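Local coordinates for protein Two-component system sensor histidine kinase (Bacteroides thetaiotaomicron, PDB 3OTT) that probably senses saccharides outside the cell through this extracellular part of a membrane histidine kinase that would use ATP to phosphorylate a histidine, at residues C26-S31 against G68-N73; T74-G79 against Y87-D92; S328-S333 against R376-D381; E380-Q385 against I424-A429. All coordinates share one frame; numbering follows the deposited sequence.

Contact 1 (C26-S31 against G68-N73); sequences CFLQDS and GVIIDN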
# COMPACT_ATOMS: atom_id res chain seq x y z
N CYS B 26 -18.02 23.28 9.10
CA CYS B 26 -17.12 22.19 8.77
C CYS B 26 -17.54 20.88 9.42
O CYS B 26 -18.33 20.87 10.36
CB CYS B 26 -15.70 22.49 9.22
SG CYS B 26 -15.57 22.92 10.93
N PHE B 27 -16.94 19.79 8.92
CA PHE B 27 -17.22 18.42 9.37
C PHE B 27 -15.89 17.75 9.46
O PHE B 27 -15.01 18.02 8.64
CB PHE B 27 -18.04 17.59 8.38
CG PHE B 27 -19.38 18.15 8.06
CD1 PHE B 27 -19.53 19.07 7.03
CD2 PHE B 27 -20.49 17.77 8.79
CE1 PHE B 27 -20.78 19.57 6.71
CE2 PHE B 27 -21.72 18.31 8.50
CZ PHE B 27 -21.89 19.18 7.46
N LEU B 28 -15.75 16.85 10.44
CA LEU B 28 -14.59 15.95 10.54
C LEU B 28 -15.14 14.59 10.83
O LEU B 28 -16.21 14.46 11.36
CB LEU B 28 -13.70 16.38 11.70
CG LEU B 28 -13.12 17.76 11.49
CD1 LEU B 28 -12.52 18.33 12.78
CD2 LEU B 28 -12.07 17.70 10.34
N GLN B 29 -14.39 13.57 10.47
CA GLN B 29 -14.78 12.21 10.78
C GLN B 29 -13.57 11.53 11.40
O GLN B 29 -12.52 11.46 10.74
CB GLN B 29 -15.16 11.49 9.52
CG GLN B 29 -15.79 10.16 9.82
CD GLN B 29 -16.32 9.44 8.57
OE1 GLN B 29 -15.78 9.60 7.47
NE2 GLN B 29 -17.36 8.62 8.76
N ASP B 30 -13.69 11.08 12.66
CA ASP B 30 -12.55 10.42 13.33
C ASP B 30 -12.31 9.03 12.75
O ASP B 30 -13.10 8.55 11.92
CB ASP B 30 -12.70 10.40 14.87
CG ASP B 30 -14.04 9.74 15.37
OD1 ASP B 30 -14.34 8.58 15.02
OD2 ASP B 30 -14.75 10.34 16.22
N SER B 31 -11.22 8.38 13.17
CA SER B 31 -10.74 7.16 12.48
C SER B 31 -11.65 5.97 12.79
O SER B 31 -11.42 4.90 12.29
CB SER B 31 -9.30 6.81 12.89
OG SER B 31 -9.20 6.85 14.32
N GLY B 68 -11.49 22.86 10.96
CA GLY B 68 -10.89 21.91 11.88
C GLY B 68 -10.06 20.88 11.16
O GLY B 68 -10.26 20.67 9.99
N VAL B 69 -9.11 20.27 11.87
CA VAL B 69 -8.46 19.05 11.43
C VAL B 69 -8.24 18.14 12.63
O VAL B 69 -8.16 18.62 13.75
CB VAL B 69 -7.05 19.26 10.79
CG1 VAL B 69 -7.19 19.81 9.46
CG2 VAL B 69 -6.14 20.09 11.67
N ILE B 70 -8.10 16.84 12.37
CA ILE B 70 -7.81 15.88 13.41
C ILE B 70 -6.27 15.71 13.48
O ILE B 70 -5.63 15.48 12.44
CB ILE B 70 -8.53 14.55 13.11
CG1 ILE B 70 -10.05 14.76 13.18
CG2 ILE B 70 -8.05 13.45 14.04
CD1 ILE B 70 -10.89 13.45 12.91
N ILE B 71 -5.72 15.76 14.70
CA ILE B 71 -4.30 15.67 14.98
C ILE B 71 -4.01 14.50 15.96
O ILE B 71 -4.74 14.29 16.93
CB ILE B 71 -3.79 17.05 15.62
CG1 ILE B 71 -3.90 18.24 14.65
CG2 ILE B 71 -2.42 16.96 16.19
CD1 ILE B 71 -3.29 18.02 13.31
N ASP B 72 -2.97 13.72 15.67
CA ASP B 72 -2.51 12.59 16.51
C ASP B 72 -3.60 11.54 16.81
O ASP B 72 -3.51 10.86 17.81
CB ASP B 72 -1.80 13.08 17.81
CG ASP B 72 -0.57 14.00 17.53
OD1 ASP B 72 -0.09 14.04 16.35
OD2 ASP B 72 -0.08 14.68 18.49
N ASN B 73 -4.61 11.43 15.95
CA ASN B 73 -5.68 10.45 16.13
C ASN B 73 -6.37 10.65 17.50
O ASN B 73 -6.85 9.68 18.12
CB ASN B 73 -5.07 9.04 16.07
CG ASN B 73 -6.09 7.96 15.68
OD1 ASN B 73 -7.13 8.21 15.07
ND2 ASN B 73 -5.77 6.73 16.05

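Contact 2 (T74-G79 against Y87-D92); sequences TYLYMG and YNYRAD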
# COMPACT_ATOMS: atom_id res chain seq x y z
N THR B 74 -6.33 11.87 18.04
CA THR B 74 -6.96 12.10 19.30
C THR B 74 -7.47 13.52 19.52
O THR B 74 -8.29 13.71 20.41
CB THR B 74 -6.12 11.63 20.52
OG1 THR B 74 -6.94 11.64 21.69
CG2 THR B 74 -4.88 12.51 20.79
N TYR B 75 -7.00 14.51 18.75
CA TYR B 75 -7.47 15.91 18.96
C TYR B 75 -8.28 16.46 17.80
O TYR B 75 -8.06 16.13 16.65
CB TYR B 75 -6.31 16.89 19.23
CG TYR B 75 -5.33 16.47 20.31
CD1 TYR B 75 -5.65 16.57 21.68
CD2 TYR B 75 -4.06 16.00 19.97
CE1 TYR B 75 -4.75 16.15 22.66
CE2 TYR B 75 -3.15 15.56 20.95
CZ TYR B 75 -3.50 15.64 22.27
OH TYR B 75 -2.53 15.24 23.18
N LEU B 76 -9.20 17.34 18.10
CA LEU B 76 -9.80 18.17 17.06
C LEU B 76 -9.22 19.55 17.29
O LEU B 76 -9.45 20.10 18.39
CB LEU B 76 -11.34 18.21 17.18
CG LEU B 76 -12.22 17.09 16.60
CD1 LEU B 76 -11.56 15.74 16.54
CD2 LEU B 76 -13.51 16.96 17.39
N TYR B 77 -8.39 20.02 16.36
CA TYR B 77 -7.89 21.40 16.32
C TYR B 77 -8.90 22.18 15.51
O TYR B 77 -9.15 21.86 14.34
CB TYR B 77 -6.47 21.49 15.63
CG TYR B 77 -5.29 21.20 16.54
CD1 TYR B 77 -5.33 20.13 17.45
CD2 TYR B 77 -4.13 21.96 16.47
CE1 TYR B 77 -4.24 19.86 18.31
CE2 TYR B 77 -3.02 21.71 17.27
CZ TYR B 77 -3.08 20.66 18.21
OH TYR B 77 -1.98 20.41 19.04
N MET B 78 -9.45 23.22 16.09
CA MET B 78 -10.53 23.96 15.46
C MET B 78 -10.24 25.46 15.46
O MET B 78 -9.86 26.02 16.50
CB MET B 78 -11.83 23.69 16.24
CG MET B 78 -12.18 22.16 16.28
SD MET B 78 -13.63 21.98 17.30
CE MET B 78 -12.98 22.11 18.98
N GLY B 79 -10.43 26.12 14.31
CA GLY B 79 -10.16 27.54 14.26
C GLY B 79 -11.31 28.37 14.77
O GLY B 79 -12.44 28.07 14.45
N TYR B 87 -9.61 20.09 21.19
CA TYR B 87 -10.50 19.21 21.90
C TYR B 87 -9.98 17.77 21.85
O TYR B 87 -9.76 17.20 20.77
CB TYR B 87 -11.95 19.33 21.34
CG TYR B 87 -12.96 18.39 21.98
CD1 TYR B 87 -13.43 18.60 23.31
CD2 TYR B 87 -13.46 17.33 21.27
CE1 TYR B 87 -14.35 17.72 23.90
CE2 TYR B 87 -14.42 16.45 21.84
CZ TYR B 87 -14.84 16.66 23.14
OH TYR B 87 -15.76 15.81 23.67
N ASN B 88 -9.73 17.20 23.01
CA ASN B 88 -9.35 15.78 23.06
C ASN B 88 -10.61 14.92 23.01
O ASN B 88 -11.29 14.82 23.98
CB ASN B 88 -8.46 15.46 24.29
CG ASN B 88 -7.98 14.01 24.33
OD1 ASN B 88 -8.59 13.13 23.73
ND2 ASN B 88 -6.87 13.75 25.05
N TYR B 89 -10.91 14.31 21.89
CA TYR B 89 -12.18 13.64 21.77
C TYR B 89 -12.19 12.25 22.45
O TYR B 89 -13.26 11.68 22.72
CB TYR B 89 -12.59 13.57 20.29
CG TYR B 89 -11.82 12.56 19.43
CD1 TYR B 89 -12.13 11.20 19.44
CD2 TYR B 89 -10.78 12.98 18.61
CE1 TYR B 89 -11.45 10.28 18.61
CE2 TYR B 89 -10.07 12.07 17.77
CZ TYR B 89 -10.39 10.75 17.80
OH TYR B 89 -9.70 9.91 16.98
N ARG B 90 -11.01 11.71 22.76
CA ARG B 90 -10.98 10.42 23.46
C ARG B 90 -11.17 10.68 24.94
O ARG B 90 -11.91 9.97 25.61
CB ARG B 90 -9.66 9.64 23.26
CG ARG B 90 -9.53 9.10 21.88
CD ARG B 90 -8.18 8.39 21.69
NE ARG B 90 -8.06 8.11 20.25
CZ ARG B 90 -8.52 7.02 19.65
NH1 ARG B 90 -9.09 6.05 20.40
NH2 ARG B 90 -8.37 6.88 18.34
N ALA B 91 -10.51 11.68 25.47
CA ALA B 91 -10.69 11.98 26.88
C ALA B 91 -11.97 12.81 27.13
O ALA B 91 -12.47 12.84 28.23
CB ALA B 91 -9.43 12.69 27.48
N ASP B 92 -12.52 13.45 26.09
CA ASP B 92 -13.63 14.38 26.27
C ASP B 92 -13.29 15.59 27.18
O ASP B 92 -14.07 15.93 28.07
CB ASP B 92 -14.93 13.61 26.71
CG ASP B 92 -16.13 14.54 26.90
OD1 ASP B 92 -16.26 15.58 26.20
OD2 ASP B 92 -16.93 14.28 27.80
O HOH W 1 -5.95 10.71 24.45

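Contact 3 (S328-S333 against R376-D381); sequences SLFRDS and RHIYED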
# COMPACT_ATOMS: atom_id res chain seq x y z
N SER B 328 -11.52 -17.79 -8.44
CA SER B 328 -12.14 -18.77 -7.54
C SER B 328 -12.34 -18.13 -6.18
O SER B 328 -11.40 -17.59 -5.57
CB SER B 328 -11.28 -20.00 -7.36
OG SER B 328 -10.90 -20.51 -8.60
N LEU B 329 -13.60 -18.16 -5.77
CA LEU B 329 -14.02 -17.76 -4.44
C LEU B 329 -14.63 -19.01 -3.81
O LEU B 329 -15.30 -19.83 -4.48
CB LEU B 329 -15.04 -16.66 -4.55
CG LEU B 329 -14.69 -15.52 -5.52
CD1 LEU B 329 -15.90 -14.64 -5.73
CD2 LEU B 329 -13.49 -14.68 -5.02
N PHE B 330 -14.31 -19.19 -2.52
CA PHE B 330 -14.74 -20.33 -1.76
C PHE B 330 -14.68 -19.98 -0.29
O PHE B 330 -13.82 -19.26 0.17
CB PHE B 330 -13.86 -21.53 -2.07
CG PHE B 330 -14.42 -22.84 -1.55
CD1 PHE B 330 -15.43 -23.51 -2.25
CD2 PHE B 330 -13.93 -23.40 -0.34
CE1 PHE B 330 -15.96 -24.75 -1.75
CE2 PHE B 330 -14.45 -24.60 0.18
CZ PHE B 330 -15.47 -25.27 -0.51
N ARG B 331 -15.64 -20.47 0.46
CA ARG B 331 -15.59 -20.36 1.92
C ARG B 331 -15.67 -21.80 2.47
O ARG B 331 -16.58 -22.55 2.13
CB ARG B 331 -16.78 -19.53 2.43
CG ARG B 331 -16.61 -19.04 3.85
CD ARG B 331 -17.88 -18.65 4.48
NE ARG B 331 -17.63 -17.99 5.75
CZ ARG B 331 -18.59 -17.71 6.62
NH1 ARG B 331 -19.83 -18.07 6.33
NH2 ARG B 331 -18.33 -17.10 7.78
N ASP B 332 -14.72 -22.20 3.32
CA ASP B 332 -14.69 -23.57 3.77
C ASP B 332 -15.62 -23.88 4.95
O ASP B 332 -16.20 -22.98 5.56
CB ASP B 332 -13.26 -24.08 3.99
CG ASP B 332 -12.60 -23.45 5.16
OD1 ASP B 332 -13.29 -22.87 6.02
OD2 ASP B 332 -11.35 -23.54 5.20
N SER B 333 -15.74 -25.17 5.24
CA SER B 333 -16.52 -25.66 6.36
C SER B 333 -16.08 -25.03 7.71
O SER B 333 -16.93 -24.77 8.50
CB SER B 333 -16.58 -27.20 6.38
OG SER B 333 -15.30 -27.74 6.67
N ARG B 376 -6.89 -22.08 -10.26
CA ARG B 376 -7.96 -22.41 -11.21
C ARG B 376 -9.20 -23.02 -10.53
O ARG B 376 -10.29 -22.96 -11.05
CB ARG B 376 -7.43 -23.28 -12.36
CG ARG B 376 -6.05 -22.87 -12.86
CD ARG B 376 -5.67 -23.31 -14.24
NE ARG B 376 -6.41 -22.50 -15.12
CZ ARG B 376 -5.97 -21.67 -16.07
NH1 ARG B 376 -4.68 -21.46 -16.39
NH2 ARG B 376 -6.94 -21.05 -16.71
N HIS B 377 -9.05 -23.53 -9.31
CA HIS B 377 -10.18 -24.11 -8.62
C HIS B 377 -9.85 -24.39 -7.18
O HIS B 377 -8.71 -24.75 -6.85
CB HIS B 377 -10.71 -25.38 -9.30
CG HIS B 377 -12.11 -25.72 -8.90
ND1 HIS B 377 -12.48 -26.99 -8.47
CD2 HIS B 377 -13.23 -24.96 -8.80
CE1 HIS B 377 -13.77 -26.99 -8.17
NE2 HIS B 377 -14.25 -25.77 -8.38
N ILE B 378 -10.83 -24.13 -6.32
CA ILE B 378 -10.75 -24.40 -4.90
C ILE B 378 -11.91 -25.37 -4.52
O ILE B 378 -13.08 -25.13 -4.88
CB ILE B 378 -10.83 -23.09 -4.08
CG1 ILE B 378 -9.87 -22.06 -4.65
CG2 ILE B 378 -10.53 -23.37 -2.56
CD1 ILE B 378 -10.12 -20.57 -4.11
N TYR B 379 -11.59 -26.42 -3.76
CA TYR B 379 -12.52 -27.47 -3.45
C TYR B 379 -12.30 -28.04 -2.05
O TYR B 379 -11.17 -28.29 -1.60
CB TYR B 379 -12.35 -28.56 -4.48
CG TYR B 379 -13.15 -29.82 -4.24
CD1 TYR B 379 -14.55 -29.82 -4.42
CD2 TYR B 379 -12.53 -30.98 -3.85
CE1 TYR B 379 -15.30 -30.96 -4.19
CE2 TYR B 379 -13.27 -32.14 -3.61
CZ TYR B 379 -14.66 -32.11 -3.80
OH TYR B 379 -15.39 -33.23 -3.62
N GLU B 380 -13.38 -28.28 -1.35
CA GLU B 380 -13.28 -28.99 -0.07
C GLU B 380 -13.85 -30.39 -0.22
O GLU B 380 -14.98 -30.55 -0.70
CB GLU B 380 -14.07 -28.21 1.02
CG GLU B 380 -13.78 -28.75 2.38
CD GLU B 380 -14.49 -28.04 3.53
OE1 GLU B 380 -14.88 -26.84 3.46
OE2 GLU B 380 -14.60 -28.69 4.55
N ASP B 381 -13.09 -31.41 0.17
CA ASP B 381 -13.55 -32.82 -0.03
C ASP B 381 -14.50 -33.34 1.04
O ASP B 381 -15.01 -32.55 1.87
CB ASP B 381 -12.40 -33.80 -0.26
CG ASP B 381 -11.53 -34.03 1.00
OD1 ASP B 381 -11.99 -33.77 2.14
OD2 ASP B 381 -10.37 -34.48 0.83

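Contact 4 (E380-Q385 against I424-A429); sequences EDKEQQ and IFEDTA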
# COMPACT_ATOMS: atom_id res chain seq x y z
N GLU B 380 -13.38 -28.28 -1.35
CA GLU B 380 -13.28 -28.99 -0.07
C GLU B 380 -13.85 -30.39 -0.22
O GLU B 380 -14.98 -30.55 -0.70
CB GLU B 380 -14.07 -28.21 1.02
CG GLU B 380 -13.78 -28.75 2.38
CD GLU B 380 -14.49 -28.04 3.53
OE1 GLU B 380 -14.88 -26.84 3.46
OE2 GLU B 380 -14.60 -28.69 4.55
N ASP B 381 -13.09 -31.41 0.17
CA ASP B 381 -13.55 -32.82 -0.03
C ASP B 381 -14.50 -33.34 1.04
O ASP B 381 -15.01 -32.55 1.87
CB ASP B 381 -12.40 -33.80 -0.26
CG ASP B 381 -11.53 -34.03 1.00
OD1 ASP B 381 -11.99 -33.77 2.14
OD2 ASP B 381 -10.37 -34.48 0.83
N LYS B 382 -14.71 -34.67 1.06
CA LYS B 382 -15.70 -35.31 1.93
C LYS B 382 -15.21 -35.38 3.34
O LYS B 382 -15.99 -35.58 4.25
CB LYS B 382 -16.03 -36.78 1.51
CG LYS B 382 -16.36 -37.00 0.03
CD LYS B 382 -17.60 -36.23 -0.43
CE LYS B 382 -18.06 -36.80 -1.78
NZ LYS B 382 -19.05 -35.90 -2.37
N GLU B 383 -13.90 -35.27 3.55
CA GLU B 383 -13.38 -35.33 4.91
C GLU B 383 -12.94 -33.94 5.34
O GLU B 383 -12.12 -33.80 6.24
CB GLU B 383 -12.25 -36.34 5.00
CG GLU B 383 -12.73 -37.80 4.81
CD GLU B 383 -11.58 -38.82 4.69
OE1 GLU B 383 -10.72 -38.66 3.77
OE2 GLU B 383 -11.53 -39.79 5.51
N GLN B 384 -13.47 -32.92 4.68
CA GLN B 384 -13.13 -31.53 5.01
C GLN B 384 -11.65 -31.14 4.70
O GLN B 384 -11.11 -30.23 5.30
CB GLN B 384 -13.55 -31.17 6.47
CG GLN B 384 -15.10 -31.30 6.72
CD GLN B 384 -15.55 -32.78 6.97
OE1 GLN B 384 -15.00 -33.44 7.83
NE2 GLN B 384 -16.48 -33.29 6.18
N GLN B 385 -11.02 -31.80 3.75
CA GLN B 385 -9.68 -31.39 3.37
C GLN B 385 -9.80 -30.39 2.18
O GLN B 385 -10.58 -30.59 1.24
CB GLN B 385 -8.85 -32.60 2.97
CG GLN B 385 -8.57 -33.69 4.06
CD GLN B 385 -7.53 -33.24 5.05
OE1 GLN B 385 -6.42 -32.83 4.67
NE2 GLN B 385 -7.88 -33.26 6.33
N ILE B 424 -11.09 -30.20 -9.86
CA ILE B 424 -10.97 -31.35 -9.00
C ILE B 424 -12.24 -31.56 -8.23
O ILE B 424 -12.90 -30.59 -7.87
CB ILE B 424 -9.84 -31.14 -8.00
CG1 ILE B 424 -9.81 -32.26 -6.96
CG2 ILE B 424 -10.06 -29.90 -7.24
CD1 ILE B 424 -8.40 -32.38 -6.36
N PHE B 425 -12.60 -32.83 -8.03
CA PHE B 425 -13.62 -33.20 -7.03
C PHE B 425 -13.34 -34.58 -6.49
O PHE B 425 -12.57 -35.31 -7.08
CB PHE B 425 -15.09 -33.09 -7.59
CG PHE B 425 -15.46 -34.17 -8.62
CD1 PHE B 425 -15.37 -33.90 -10.01
CD2 PHE B 425 -15.88 -35.42 -8.23
CE1 PHE B 425 -15.72 -34.87 -10.97
CE2 PHE B 425 -16.23 -36.45 -9.20
CZ PHE B 425 -16.14 -36.15 -10.57
N GLU B 426 -14.02 -34.95 -5.39
CA GLU B 426 -13.89 -36.29 -4.82
C GLU B 426 -15.21 -37.06 -5.04
O GLU B 426 -16.26 -36.50 -4.80
CB GLU B 426 -13.49 -36.28 -3.33
CG GLU B 426 -13.31 -37.76 -2.75
CD GLU B 426 -13.18 -37.92 -1.19
OE1 GLU B 426 -12.96 -36.94 -0.46
OE2 GLU B 426 -13.30 -39.06 -0.67
N ASP B 427 -15.14 -38.31 -5.54
CA ASP B 427 -16.35 -39.07 -5.72
C ASP B 427 -16.78 -39.71 -4.41
O ASP B 427 -16.22 -39.41 -3.37
CB ASP B 427 -16.26 -40.09 -6.87
CG ASP B 427 -15.24 -41.22 -6.63
OD1 ASP B 427 -14.76 -41.42 -5.50
OD2 ASP B 427 -14.92 -41.92 -7.63
N THR B 428 -17.76 -40.59 -4.45
CA THR B 428 -18.26 -41.20 -3.23
C THR B 428 -17.46 -42.48 -2.90
O THR B 428 -17.83 -43.24 -1.98
CB THR B 428 -19.78 -41.54 -3.36
OG1 THR B 428 -19.93 -42.58 -4.31
CG2 THR B 428 -20.61 -40.33 -3.84
N ALA B 429 -16.35 -42.71 -3.60
CA ALA B 429 -15.56 -43.93 -3.32
C ALA B 429 -14.08 -43.67 -2.99
O ALA B 429 -13.23 -44.46 -3.32
CB ALA B 429 -15.71 -44.94 -4.48

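Contact 1 (C26-S31 against G68-N73)
L28 and I70 reach across the gap between two strands: L28 lies on the G68-V69 peptide, and I70 reaches the backbone of Q29 and D30. The strands 26-29 and 68-71 run nearly in the same direction, 18° apart, and their axes come no nearer than 7.2 Å. The gap is therefore filled by side chains. In L28, CG sits beside the backbone N (chi1 -63°), and this places both methyls over the G68-V69 peptide. L28 CD2 lies 3.5 Å from G68 O, and CD1 rests close against the bare backbone of G68. I70 answers from the other strand. Its CG1 arm is extended, and the terminal CD1 presses on backbone: 3.4 Å from Q29 O and 3.5 Å from D30 CA. I70 CD1 also meets L28 CB at 4.2 Å, so the two apolar side chains touch. L76 of the next strand packs on both. Beyond the strands the contact turns polar. S31 OG gives a hydrogen bond of 2.6 Å to N73 OD1, in the carbonyl plane and on a lone pair. S31 is exposed and also touches the bound hexatantalum dodecabromide. D30 turns its carboxylate away, to R660 and W36. The arrangement is that of a beta-propeller, in which the first strands of two successive four-stranded blades lie side by side, here in the N-terminal propeller.

Contact 2 (T74-G79 against Y87-D92)
N88 OD1 is gripped from its own turn and approached by T74 from across the hairpin. R90 N and A91 N each donate to N88 OD1 at 3.0 Å. The R90 bond lies close to the carbonyl plane, while A91 N comes from above it, 67° out. T74 OG1 approaches the same oxygen, but this bond is weak and its proton has another possible acceptor. A water also joins T74 OG1 to N88 ND2. R90 N closes an Asx turn, and with A91 N the pair makes an Asx motif where the chain leaves the strand. They also fix the amide, whose ND2 reaches E95. Further bonds hold the backbones together. L76 N donates to Y87 O at 2.7 Å and Y87 N to L76 O at 2.8 Å, an antiparallel hydrogen-bonded pair. Y75 and N88 form the adjacent non-hydrogen-bonded pair. Just past strand 84-88, Y89 N donates to T74 O at 3.1 Å. On the face of L76 and Y87, the side chains lie side by side, and L76 CD2 meets the edge of the Y87 ring. L76 CD1 touches Y89 CD2 at 3.5 Å. M78 bends at its thioether (chi3 -78°), which brings CE to Y87 CB at 3.8 Å. On the other face, Y75 CD1 packs on N88 CB, and Y75 OH is hydrogen-bonded to H372 of the second subunit. T74 and Y75 both face I71, a classic beta bulge in the pairing with strand 67-71. The pairing described here is the beta hairpin of strands 75-79 and 84-88, the middle pair of a four-stranded propeller blade.

Contact 3 (S328-S333 against R376-D381)
I378 is wedged between S328 and F330, and this is the tight end of the contact. I378 CD1 comes to 3.5 Å from S328 CB, closer than usual for two carbons. I378 CG2 meets F330 CB at 3.8 Å, the two side chains crossing at a slant. In F330, CG points away from the backbone N (chi1 -167°), which carries the ring along the neighbouring strand as far as E380. F330 CZ touches E380 CB at 3.6 Å, and the ring stands at 74° to the E380 carboxylate. L386 packs on F330 and I378, and W338 packs on I378, so this end is shut in by the second strands of both blades. Strands 328-331 and 376-380 are the innermost strands of successive blades in the second beta-propeller. They run 13° apart, with axes 6.6 Å apart at the closest. The other end is looser and more open. There S333 is exposed in the loop after the strand, and polar bonds replace packing. E380 extends its chain to grip S333 twice. S333 N donates to the syn lone pair of E380 OE1 at 2.6 Å. S333 OG also bonds E380 OE2, although the modelled distance is so short that its exact value is doubtful. E380 OE1 lies 3.2 Å from D332 CB, while the D332 carboxylate turns away to Y399 and W338. An alanine at E380 would keep the CB against F330 CZ but is likely to leave S333 N and OG without their partner and the loop less firmly tied to the next blade.

Contact 4 (E380-Q385 against I424-A429)
E426 stretches out, with CG trans to the backbone N (chi1 -178°) and an extended chain beyond, which carries its carboxylate to the turn at D381 and K382. K382 places CG beside its own N and then bends at the next bond, so that it lies across that carboxylate. K382 CG is 3.5 Å from E426 CD. E426 OE1 takes a hydrogen bond of 3.2 Å from K382 N. The bond is nearly straight, at 164°, but comes from above the carboxylate plane, 43° out of it. D381 CB lies 3.2 Å from E426 OE1. The lysine tail goes elsewhere: K382 CE rests 3.5 Å from E426 O. The turn is of type I, from D381 to Q384, and joins the first two strands of a propeller blade. Strand 424-426 belongs to the next blade. D381 OD1 accepts from E383 N at 2.8 Å, an Asx turn, and also from Q385 N at 2.7 Å, from opposite faces of its plane. Two acids come near each other here, with D381 OD2 3.8 Å from E426 OE1. K446 forms salt bridges with both, and with E383, which probably offsets their repulsion. A leucine in place of E426 would probably leave K382 N without its acceptor and K446 with one carboxylate fewer. K382 and E383 are exposed.

Overall arrangement
From the N terminus, contact 1 comes first and closes a loop from the first strand of one blade to that of the next. Contact 2 follows in series and closes only the short hairpin inside that second blade. The two touch through strands 67-71 and 75-79, neighbours in one sheet, and both meet the second subunit. Contacts 3 and 4 lie in the second propeller, across the chain's centre; contact 3's centre is about 42 Å from that of contact 1. Each closes a first-strand to first-strand loop, as contact 1 does. They form a relay: contact 3 ends on E380 and D381, where contact 4 begins. Three successive blades are thus tied together, with Y379 bonding to E426 between the two contacts.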